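Local coordinates for protein putative hyaluronoglucosaminidase (Clostridium perfringens, PDB 6PWI) that probably acts as a hexosaminidase of glycoside hydrolase family 84, this chain carrying the catalytic barrel and flanking domains of a longer, secreted cell-wall-anchored protein, at residues K538-L541 with L542-E545; E428-A431 with S432-A435; P464-S467 with E468-Y471; W191-E194 with N195-D198. One frame throughout, in Å; residues are numbered along the deposited sequence.

Contact 1 of 4, residues K538-L541 with L542-E545; sequences KNEL and LKSE
N539 closes off the start of helix 540-572 as its N-cap: OD1 accepts the backbone N of L542 at 3.0 Å. The donor stands above the amide's carbonyl plane, 64° out of it. CG lies anti to the backbone N (chi1 178°), which swings the amide across L542 at about a right angle, N539 ND2 resting 3.5 Å from L542 CB.

One residue on, E540 and K543 form an i/i+3 salt bridge across the outer face, E540 OE2 to K543 NZ at 3.0 Å. The carboxylate is met on its syn side, though the ammonium sits 32° out of its plane. A bend at chi3 turns the end of K543 back past the helix start, where NZ also donates to the carbonyl oxygens of S537 and A534. Beneath these side chains the helix bonds begin, K543 N to N539 O at 3.0 Å and S544 N to E540 O at 3.1 Å; E545 N to L541 O is weak.

Further out, N539 ND2 donates to Q430 OE1, and the E545 carboxylate accepts from the backbone N atoms of Q430 and A431. L542 and K543 both lean on F533 of helix 513-536. The cap thus uses both ends of one amide, the oxygen on its own helix and the nitrogen on the barrel loop, while K543 would bring positive charge to carbonyls closing the preceding helix.

Contact 2 of 4, residues E428-A431 with S432-A435; sequences EAQA and SKVA
The carboxamide of Q430 is the flat group here, and K433 runs side by side with it, pointing the same way. K433 NZ donates to Q430 OE1 at 3.1 Å, tilted 26° from the carbonyl plane, while K433 CE lies 3.8 Å from both Q430 CD and Q430 NE2. At its other corner, NE2 donates to D198 OD2 and N195 OD1; D198 OD2 also makes a salt bridge with K433 NZ, so lysine and amide share one carboxylate. The bend of Q430 at chi2 (-71°) folds its amide over to the extended lysine.

Backbone carbonyls are approached from above their planes. S432 OG donates to E428 O at 2.9 Å, 37° out of the plane, and OG also accepts from M426 N. The turn is tightened by i/i+3 bonds, S432 N to A429 O and K433 N to Q430 O, both 3.0 Å. One water takes over where the regular pattern lapses, donating to A431 O and accepting from A435 N.

All of this is buried in the loop that leaves strand 418-423, the eighth strand of the barrel, and enters helix 433-444. V434 packs on W455, F459 and I462 of helix 451-462, K433 on L199 and F202 of helix 193-204, and E428 on W549 of helix 540-572.

Contact 3 of 4, residues P464-S467 with E468-Y471; sequences PDAS and EELY. With EDO (1,2-ethanediol), chain E.
A466 and E469 form the close-packed side of this first turn. E469 bends at chi2 (80°) and curls back so that E469 OE1 lies 3.3 Å from A466 CA, with A466 CB at 3.7 Å, while OE2 goes to K536 in a salt bridge. A466 itself sits at the N-cap position, with a methyl group and no polar side chain to offer. On the buried flank A466 packs on F533 and K536, and E469 on A529 and F533, all of helix 513-536. L470, next along, fits against F459 and I462 of helix 451-462. Two backbone bonds of 3.0 Å, L470 N to A466 O and Y471 N to S467 O, set the turn going.

The opposite character appears at S467 and E468, where the partner is a small molecule. S467 OG, held between its backbone N and carbonyl carbon (chi1 57°), shares a hydrogen bond with O2 of a 1,2-ethanediol at 3.0 Å. The diol's other oxygen, O1, donates to E468 OE2 at 3.1 Å, bridging two neighbouring side chains. Its carbon C1 lies 3.9 Å from Y471 CD2, oblique to the ring. Y471 goes on to a cation-pi contact with K475, an edge-to-face meeting with W455 and a contact with the F459 ring.

The diol is probably a crystallisation additive; it marks a spot where a hydroxyl and a carboxylate can both bind a small polar molecule, and is no evidence of a substrate site. Two carboxylates close to the start of helix 467-475 would suit its dipole, and K536 would further stabilise the charge on E469.

Contact 4 of 4, residues W191-E194 with N195-D198; sequences WSNE and NRKD
W191 and N193 hold R196 from two directions. Charge and polar contacts come first: W191 O lies over the centre of the R196 guanidinium face, 3.2 Å above its plane, whereas N193 OD1 comes in at the edge. R196 NH1 donates to N193 OD1 at 2.9 Å, in the guanidinium plane and nearly in line with the C=O, though the N-H itself is bent (136°). The arginine chain is extended from CG to NE, and NE pairs with E184; K197, in turn, reaches E239.

By packing, R196 CG sits at the edge of the W191 ring, 3.9 Å from W191 CE3, the indole and guanidinium planes 66° apart. The indole NE1 is spent on M426 O.

These residues begin helix 193-204, the first crossover of the TIM barrel: it joins strand 179-184 to strand 210-213, whose Y211 touches both W191 and R196.

Capping makes the third group. S192 is the N-cap, with OG accepting N195 N at 3.2 Å, and S192 O accepts from R196 N at 2.9 Å. A water accepts from S192 N and, at 2.7 Å, from N195 ND2, linking cap and first turn, while N195 OD1 accepts from Q430 NE2. Backbone bonds from K197 N to N193 O and from D198 N to E194 O, both 3.1 Å, carry the helix on.

Overall arrangement
Contact 2 is the buried hub, its centre about 8 Å from that of the chain; contact 1 lies at the surface, and contacts 3 and 4 are partly buried. Q430 ties contact 2 to both contact 1 and contact 4, so helix 540-572 and the first barrel helix meet on the loop that follows the last barrel strand. Contacts 1 and 4 also touch directly, L541 against E194 and N195. Contact 3 touches contact 1 alone of the other three, through K538 with D465 and L542 with L470. Contacts 1 and 4 use side-chain caps, contact 3 has none, and contact 2 relies on a buried amide, lysine and shared carboxylate.

Contact 1 of 4, residues K538-L541 with L542-E545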
loop_
_atom_site.group_PDB
_atom_site.type_symbol
_atom_site.label_atom_id
_atom_site.label_comp_id
_atom_site.label_asym_id
_atom_site.label_seq_id
_atom_site.Cartn_x
_atom_site.Cartn_y
_atom_site.Cartn_z
ATOM N N LYS A 538 -18.400 -9.766 1.544
ATOM C CA LYS A 538 -18.853 -10.120 0.205
ATOM C C LYS A 538 -17.664 -10.275 -0.746
ATOM O O LYS A 538 -17.863 -10.456 -1.947
ATOM C CB LYS A 538 -19.754 -9.027 -0.372
ATOM C CG LYS A 538 -20.919 -8.560 0.490
ATOM C CD LYS A 538 -21.780 -7.550 -0.249
ATOM C CE LYS A 538 -22.599 -6.649 0.653
ATOM N NZ LYS A 538 -23.815 -7.332 1.152
ATOM N N ASN A 539 -16.439 -10.217 -0.203
ATOM C CA ASN A 539 -15.205 -10.223 -0.974
ATOM C C ASN A 539 -14.610 -11.633 -1.011
ATOM O O ASN A 539 -13.773 -11.998 -0.180
ATOM C CB ASN A 539 -14.251 -9.153 -0.433
ATOM C CG ASN A 539 -12.905 -9.078 -1.125
ATOM O OD1 ASN A 539 -12.541 -9.934 -1.932
ATOM N ND2 ASN A 539 -12.138 -8.061 -0.779
ATOM N N GLU A 540 -15.027 -12.410 -2.021
ATOM C CA GLU A 540 -14.616 -13.798 -2.192
ATOM C C GLU A 540 -13.096 -13.923 -2.250
ATOM O O GLU A 540 -12.542 -14.916 -1.786
ATOM C CB GLU A 540 -15.232 -14.406 -3.456
ATOM C CG GLU A 540 -16.742 -14.560 -3.388
ATOM C CD GLU A 540 -17.260 -15.189 -2.101
ATOM O OE1 GLU A 540 -16.687 -16.219 -1.666
ATOM O OE2 GLU A 540 -18.224 -14.632 -1.521
ATOM N N LEU A 541 -12.434 -12.925 -2.843
ATOM C CA LEU A 541 -10.996 -12.984 -3.049
ATOM C C LEU A 541 -10.271 -12.889 -1.709
ATOM O O LEU A 541 -9.310 -13.616 -1.481
ATOM C CB LEU A 541 -10.556 -11.876 -4.012
ATOM C CG LEU A 541 -10.856 -12.130 -5.490
ATOM C CD1 LEU A 541 -10.577 -10.884 -6.317
ATOM C CD2 LEU A 541 -10.065 -13.320 -6.015
ATOM N N LEU A 542 -10.744 -12.002 -0.824
ATOM C CA LEU A 542 -10.157 -11.856 0.499
ATOM C C LEU A 542 -10.468 -13.094 1.344
ATOM O O LEU A 542 -9.580 -13.640 1.994
ATOM C CB LEU A 542 -10.681 -10.560 1.126
ATOM C CG LEU A 542 -10.325 -10.308 2.592
ATOM C CD1 LEU A 542 -8.819 -10.208 2.795
ATOM C CD2 LEU A 542 -11.017 -9.050 3.095
ATOM N N LYS A 543 -11.723 -13.556 1.290
ATOM C CA LYS A 543 -12.176 -14.673 2.102
ATOM C C LYS A 543 -11.311 -15.914 1.884
ATOM O O LYS A 543 -10.894 -16.542 2.858
ATOM C CB LYS A 543 -13.654 -14.975 1.851
ATOM C CG LYS A 543 -14.615 -13.952 2.439
ATOM C CD LYS A 543 -16.044 -14.440 2.483
ATOM C CE LYS A 543 -16.872 -14.003 1.295
ATOM N NZ LYS A 543 -18.277 -14.456 1.430
ATOM N N SER A 544 -11.048 -16.266 0.617
ATOM C CA SER A 544 -10.347 -17.506 0.311
ATOM C C SER A 544 -8.853 -17.371 0.601
ATOM O O SER A 544 -8.200 -18.339 0.975
ATOM C CB SER A 544 -10.612 -17.965 -1.098
ATOM O OG SER A 544 -9.907 -17.160 -2.022
ATOM N N GLU A 545 -8.335 -16.148 0.462
ATOM C CA GLU A 545 -6.939 -15.841 0.705
ATOM C C GLU A 545 -6.575 -16.069 2.173
ATOM O O GLU A 545 -5.538 -16.662 2.467
ATOM C CB GLU A 545 -6.722 -14.369 0.390
ATOM C CG GLU A 545 -5.456 -14.083 -0.376
ATOM C CD GLU A 545 -5.368 -12.613 -0.755
ATOM O OE1 GLU A 545 -5.650 -12.278 -1.942
ATOM O OE2 GLU A 545 -5.030 -11.804 0.143
#

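Contact 2 of 4, residues E428-A431 with S432-A435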
loop_
_atom_site.group_PDB
_atom_site.type_symbol
_atom_site.label_atom_id
_atom_site.label_comp_id
_atom_site.label_asym_id
_atom_site.label_seq_id
_atom_site.Cartn_x
_atom_site.Cartn_y
_atom_site.Cartn_z
ATOM N N GLU A 428 -0.238 -12.587 -0.646
ATOM C CA GLU A 428 -1.663 -12.457 -0.376
ATOM C C GLU A 428 -2.086 -11.025 -0.693
ATOM O O GLU A 428 -1.875 -10.111 0.112
ATOM C CB GLU A 428 -1.991 -12.830 1.072
ATOM C CG GLU A 428 -1.851 -14.309 1.366
ATOM C CD GLU A 428 -0.422 -14.791 1.553
ATOM O OE1 GLU A 428 0.470 -13.942 1.746
ATOM O OE2 GLU A 428 -0.199 -16.019 1.496
ATOM N N ALA A 429 -2.694 -10.851 -1.872
ATOM C CA ALA A 429 -2.906 -9.528 -2.435
ATOM C C ALA A 429 -3.906 -8.723 -1.606
ATOM O O ALA A 429 -3.611 -7.595 -1.216
ATOM C CB ALA A 429 -3.304 -9.636 -3.884
ATOM N N GLN A 430 -5.076 -9.308 -1.327
ATOM C CA GLN A 430 -6.143 -8.619 -0.612
ATOM C C GLN A 430 -5.686 -8.200 0.786
ATOM O O GLN A 430 -5.911 -7.063 1.189
ATOM C CB GLN A 430 -7.406 -9.481 -0.576
ATOM C CG GLN A 430 -8.008 -9.737 -1.950
ATOM C CD GLN A 430 -8.641 -8.497 -2.534
ATOM O OE1 GLN A 430 -9.366 -7.770 -1.862
ATOM N NE2 GLN A 430 -8.370 -8.244 -3.802
ATOM N N ALA A 431 -5.018 -9.110 1.510
ATOM C CA ALA A 431 -4.482 -8.845 2.838
ATOM C C ALA A 431 -3.497 -7.678 2.812
ATOM O O ALA A 431 -3.332 -6.983 3.814
ATOM C CB ALA A 431 -3.839 -10.093 3.383
ATOM N N SER A 432 -2.850 -7.464 1.663
ATOM C CA SER A 432 -1.858 -6.413 1.516
ATOM C C SER A 432 -2.497 -5.025 1.525
ATOM O O SER A 432 -1.795 -4.021 1.658
ATOM C CB SER A 432 -1.042 -6.621 0.272
ATOM O OG SER A 432 -0.229 -7.773 0.408
ATOM N N LYS A 433 -3.826 -4.962 1.391
ATOM C CA LYS A 433 -4.484 -3.666 1.278
ATOM C C LYS A 433 -4.232 -2.810 2.518
ATOM O O LYS A 433 -4.250 -1.582 2.411
ATOM C CB LYS A 433 -5.979 -3.782 0.961
ATOM C CG LYS A 433 -6.287 -4.143 -0.486
ATOM C CD LYS A 433 -7.738 -4.481 -0.690
ATOM C CE LYS A 433 -8.102 -4.796 -2.120
ATOM N NZ LYS A 433 -9.571 -4.711 -2.269
ATOM N N VAL A 434 -3.976 -3.462 3.664
ATOM C CA VAL A 434 -3.728 -2.779 4.928
ATOM C C VAL A 434 -2.478 -1.908 4.793
ATOM O O VAL A 434 -2.494 -0.721 5.134
ATOM C CB VAL A 434 -3.620 -3.774 6.105
ATOM C CG1 VAL A 434 -3.216 -3.100 7.407
ATOM C CG2 VAL A 434 -4.889 -4.597 6.296
ATOM N N ALA A 435 -1.406 -2.497 4.255
ATOM C CA ALA A 435 -0.154 -1.778 4.075
ATOM C C ALA A 435 -0.279 -0.742 2.960
ATOM O O ALA A 435 0.286 0.346 3.066
ATOM C CB ALA A 435 0.959 -2.748 3.808
HETATM O O HOH W 1 -1.178 -5.583 4.822
#

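Contact 3 of 4, residues P464-S467 with E468-Y471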
loop_
_atom_site.group_PDB
_atom_site.type_symbol
_atom_site.label_atom_id
_atom_site.label_comp_id
_atom_site.label_asym_id
_atom_site.label_seq_id
_atom_site.Cartn_x
_atom_site.Cartn_y
_atom_site.Cartn_z
ATOM N N PRO A 464 -15.844 -3.096 3.915
ATOM C CA PRO A 464 -16.951 -2.292 4.442
ATOM C C PRO A 464 -17.997 -3.050 5.261
ATOM O O PRO A 464 -18.672 -2.455 6.094
ATOM C CB PRO A 464 -17.611 -1.690 3.189
ATOM C CG PRO A 464 -16.601 -1.910 2.079
ATOM C CD PRO A 464 -15.862 -3.179 2.448
ATOM N N ASP A 465 -18.126 -4.362 5.037
ATOM C CA ASP A 465 -19.192 -5.135 5.659
ATOM C C ASP A 465 -18.715 -5.834 6.936
ATOM O O ASP A 465 -19.532 -6.185 7.787
ATOM C CB ASP A 465 -19.823 -6.121 4.674
ATOM C CG ASP A 465 -20.243 -5.476 3.364
ATOM O OD1 ASP A 465 -21.315 -4.832 3.338
ATOM O OD2 ASP A 465 -19.480 -5.609 2.381
ATOM N N ALA A 466 -17.397 -6.034 7.069
ATOM C CA ALA A 466 -16.851 -6.824 8.161
ATOM C C ALA A 466 -15.606 -6.153 8.734
ATOM O O ALA A 466 -14.615 -6.825 9.021
ATOM C CB ALA A 466 -16.547 -8.216 7.665
ATOM N N SER A 467 -15.671 -4.830 8.921
ATOM C CA SER A 467 -14.470 -4.069 9.224
ATOM C C SER A 467 -13.974 -4.331 10.644
ATOM O O SER A 467 -12.768 -4.363 10.876
ATOM C CB SER A 467 -14.626 -2.601 8.918
ATOM O OG SER A 467 -15.726 -2.052 9.612
ATOM N N GLU A 468 -14.905 -4.541 11.580
ATOM C CA GLU A 468 -14.547 -4.872 12.949
ATOM C C GLU A 468 -13.834 -6.222 12.963
ATOM O O GLU A 468 -12.792 -6.375 13.601
ATOM C CB GLU A 468 -15.775 -4.843 13.863
ATOM C CG GLU A 468 -16.323 -3.449 14.141
ATOM C CD GLU A 468 -15.361 -2.408 14.712
ATOM O OE1 GLU A 468 -14.274 -2.788 15.229
ATOM O OE2 GLU A 468 -15.703 -1.197 14.649
ATOM N N GLU A 469 -14.383 -7.184 12.217
ATOM C CA GLU A 469 -13.829 -8.527 12.170
ATOM C C GLU A 469 -12.412 -8.516 11.589
ATOM O O GLU A 469 -11.507 -9.139 12.146
ATOM C CB GLU A 469 -14.743 -9.465 11.379
ATOM C CG GLU A 469 -16.038 -9.815 12.092
ATOM C CD GLU A 469 -17.139 -8.766 12.027
ATOM O OE1 GLU A 469 -16.970 -7.766 11.285
ATOM O OE2 GLU A 469 -18.168 -8.943 12.726
ATOM N N LEU A 470 -12.214 -7.812 10.465
ATOM C CA LEU A 470 -10.915 -7.850 9.808
ATOM C C LEU A 470 -9.885 -7.097 10.645
ATOM O O LEU A 470 -8.725 -7.497 10.693
ATOM C CB LEU A 470 -11.011 -7.287 8.390
ATOM C CG LEU A 470 -9.695 -7.289 7.615
ATOM C CD1 LEU A 470 -9.179 -8.713 7.410
ATOM C CD2 LEU A 470 -9.842 -6.554 6.290
ATOM N N TYR A 471 -10.323 -6.018 11.304
ATOM C CA TYR A 471 -9.506 -5.324 12.287
ATOM C C TYR A 471 -9.106 -6.275 13.420
ATOM O O TYR A 471 -7.945 -6.294 13.818
ATOM C CB TYR A 471 -10.220 -4.064 12.784
ATOM C CG TYR A 471 -9.423 -3.189 13.722
ATOM C CD1 TYR A 471 -8.053 -3.039 13.578
ATOM C CD2 TYR A 471 -10.048 -2.478 14.738
ATOM C CE1 TYR A 471 -7.320 -2.221 14.423
ATOM C CE2 TYR A 471 -9.330 -1.664 15.601
ATOM C CZ TYR A 471 -7.961 -1.533 15.440
ATOM O OH TYR A 471 -7.239 -0.726 16.274
HETATM C C1 EDO E . -12.288 0.222 13.094
HETATM O O1 EDO E . -13.344 0.626 13.937
HETATM C C2 EDO E . -12.678 -0.869 12.178
HETATM O O2 EDO E . -13.866 -0.555 11.492
#

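Contact 4 of 4, residues W191-E194 with N195-D198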
loop_
_atom_site.group_PDB
_atom_site.type_symbol
_atom_site.label_atom_id
_atom_site.label_comp_id
_atom_site.label_asym_id
_atom_site.label_seq_id
_atom_site.Cartn_x
_atom_site.Cartn_y
_atom_site.Cartn_z
ATOM N N TRP A 191 0.747 -12.451 -8.054
ATOM C CA TRP A 191 -0.652 -12.078 -7.974
ATOM C C TRP A 191 -1.349 -12.453 -9.277
ATOM O O TRP A 191 -0.742 -12.413 -10.350
ATOM C CB TRP A 191 -0.790 -10.579 -7.696
ATOM C CG TRP A 191 -0.206 -10.126 -6.393
ATOM C CD1 TRP A 191 -0.097 -10.836 -5.232
ATOM C CD2 TRP A 191 0.306 -8.817 -6.107
ATOM N NE1 TRP A 191 0.472 -10.071 -4.254
ATOM C CE2 TRP A 191 0.731 -8.827 -4.761
ATOM C CE3 TRP A 191 0.461 -7.652 -6.862
ATOM C CZ2 TRP A 191 1.300 -7.708 -4.155
ATOM C CZ3 TRP A 191 1.032 -6.550 -6.270
ATOM C CH2 TRP A 191 1.440 -6.580 -4.934
ATOM N N SER A 192 -2.632 -12.812 -9.171
ATOM C CA SER A 192 -3.465 -12.963 -10.350
ATOM C C SER A 192 -3.711 -11.591 -10.988
ATOM O O SER A 192 -3.596 -10.554 -10.332
ATOM C CB SER A 192 -4.751 -13.630 -9.982
ATOM O OG SER A 192 -5.568 -12.720 -9.265
ATOM N N ASN A 193 -4.062 -11.592 -12.276
ATOM C CA ASN A 193 -4.402 -10.365 -12.977
ATOM C C ASN A 193 -5.610 -9.692 -12.322
ATOM O O ASN A 193 -5.628 -8.473 -12.184
ATOM C CB ASN A 193 -4.567 -10.594 -14.482
ATOM C CG ASN A 193 -3.273 -10.988 -15.162
ATOM O OD1 ASN A 193 -2.189 -10.778 -14.622
ATOM N ND2 ASN A 193 -3.374 -11.560 -16.351
ATOM N N GLU A 194 -6.607 -10.480 -11.909
ATOM C CA GLU A 194 -7.752 -9.954 -11.182
ATOM C C GLU A 194 -7.275 -9.097 -10.002
ATOM O O GLU A 194 -7.775 -7.985 -9.808
ATOM C CB GLU A 194 -8.661 -11.107 -10.737
ATOM C CG GLU A 194 -10.062 -10.681 -10.307
ATOM C CD GLU A 194 -11.026 -11.803 -9.919
ATOM O OE1 GLU A 194 -10.574 -12.967 -9.793
ATOM O OE2 GLU A 194 -12.238 -11.518 -9.741
ATOM N N ASN A 195 -6.301 -9.616 -9.231
ATOM C CA ASN A 195 -5.845 -8.990 -7.996
ATOM C C ASN A 195 -4.971 -7.770 -8.284
ATOM O O ASN A 195 -5.055 -6.777 -7.561
ATOM C CB ASN A 195 -5.143 -9.969 -7.051
ATOM C CG ASN A 195 -6.082 -10.688 -6.100
ATOM O OD1 ASN A 195 -6.986 -10.082 -5.518
ATOM N ND2 ASN A 195 -5.868 -11.983 -5.922
ATOM N N ARG A 196 -4.128 -7.846 -9.325
ATOM C CA ARG A 196 -3.316 -6.701 -9.704
ATOM C C ARG A 196 -4.212 -5.509 -10.038
ATOM O O ARG A 196 -3.920 -4.384 -9.639
ATOM C CB ARG A 196 -2.382 -7.038 -10.865
ATOM C CG ARG A 196 -1.167 -7.852 -10.455
ATOM C CD ARG A 196 -0.655 -8.632 -11.650
ATOM N NE ARG A 196 0.598 -9.320 -11.392
ATOM C CZ ARG A 196 1.034 -10.345 -12.107
ATOM N NH1 ARG A 196 0.309 -10.797 -13.115
ATOM N NH2 ARG A 196 2.187 -10.916 -11.816
ATOM N N LYS A 197 -5.306 -5.766 -10.762
ATOM C CA LYS A 197 -6.230 -4.711 -11.140
ATOM C C LYS A 197 -6.902 -4.146 -9.891
ATOM O O LYS A 197 -7.106 -2.940 -9.793
ATOM C CB LYS A 197 -7.259 -5.234 -12.144
ATOM C CG LYS A 197 -6.686 -5.547 -13.515
ATOM C CD LYS A 197 -7.696 -6.127 -14.463
ATOM C CE LYS A 197 -7.033 -6.818 -15.635
ATOM N NZ LYS A 197 -8.015 -7.625 -16.394
ATOM N N ASP A 198 -7.220 -5.031 -8.939
ATOM C CA ASP A 198 -7.956 -4.659 -7.745
ATOM C C ASP A 198 -7.094 -3.796 -6.829
ATOM O O ASP A 198 -7.624 -2.897 -6.179
ATOM C CB ASP A 198 -8.475 -5.888 -6.998
ATOM C CG ASP A 198 -9.663 -5.576 -6.105
ATOM O OD1 ASP A 198 -10.615 -4.945 -6.604
ATOM O OD2 ASP A 198 -9.626 -5.964 -4.917
HETATM O O HOH W 2 -3.450 -13.197 -6.401
#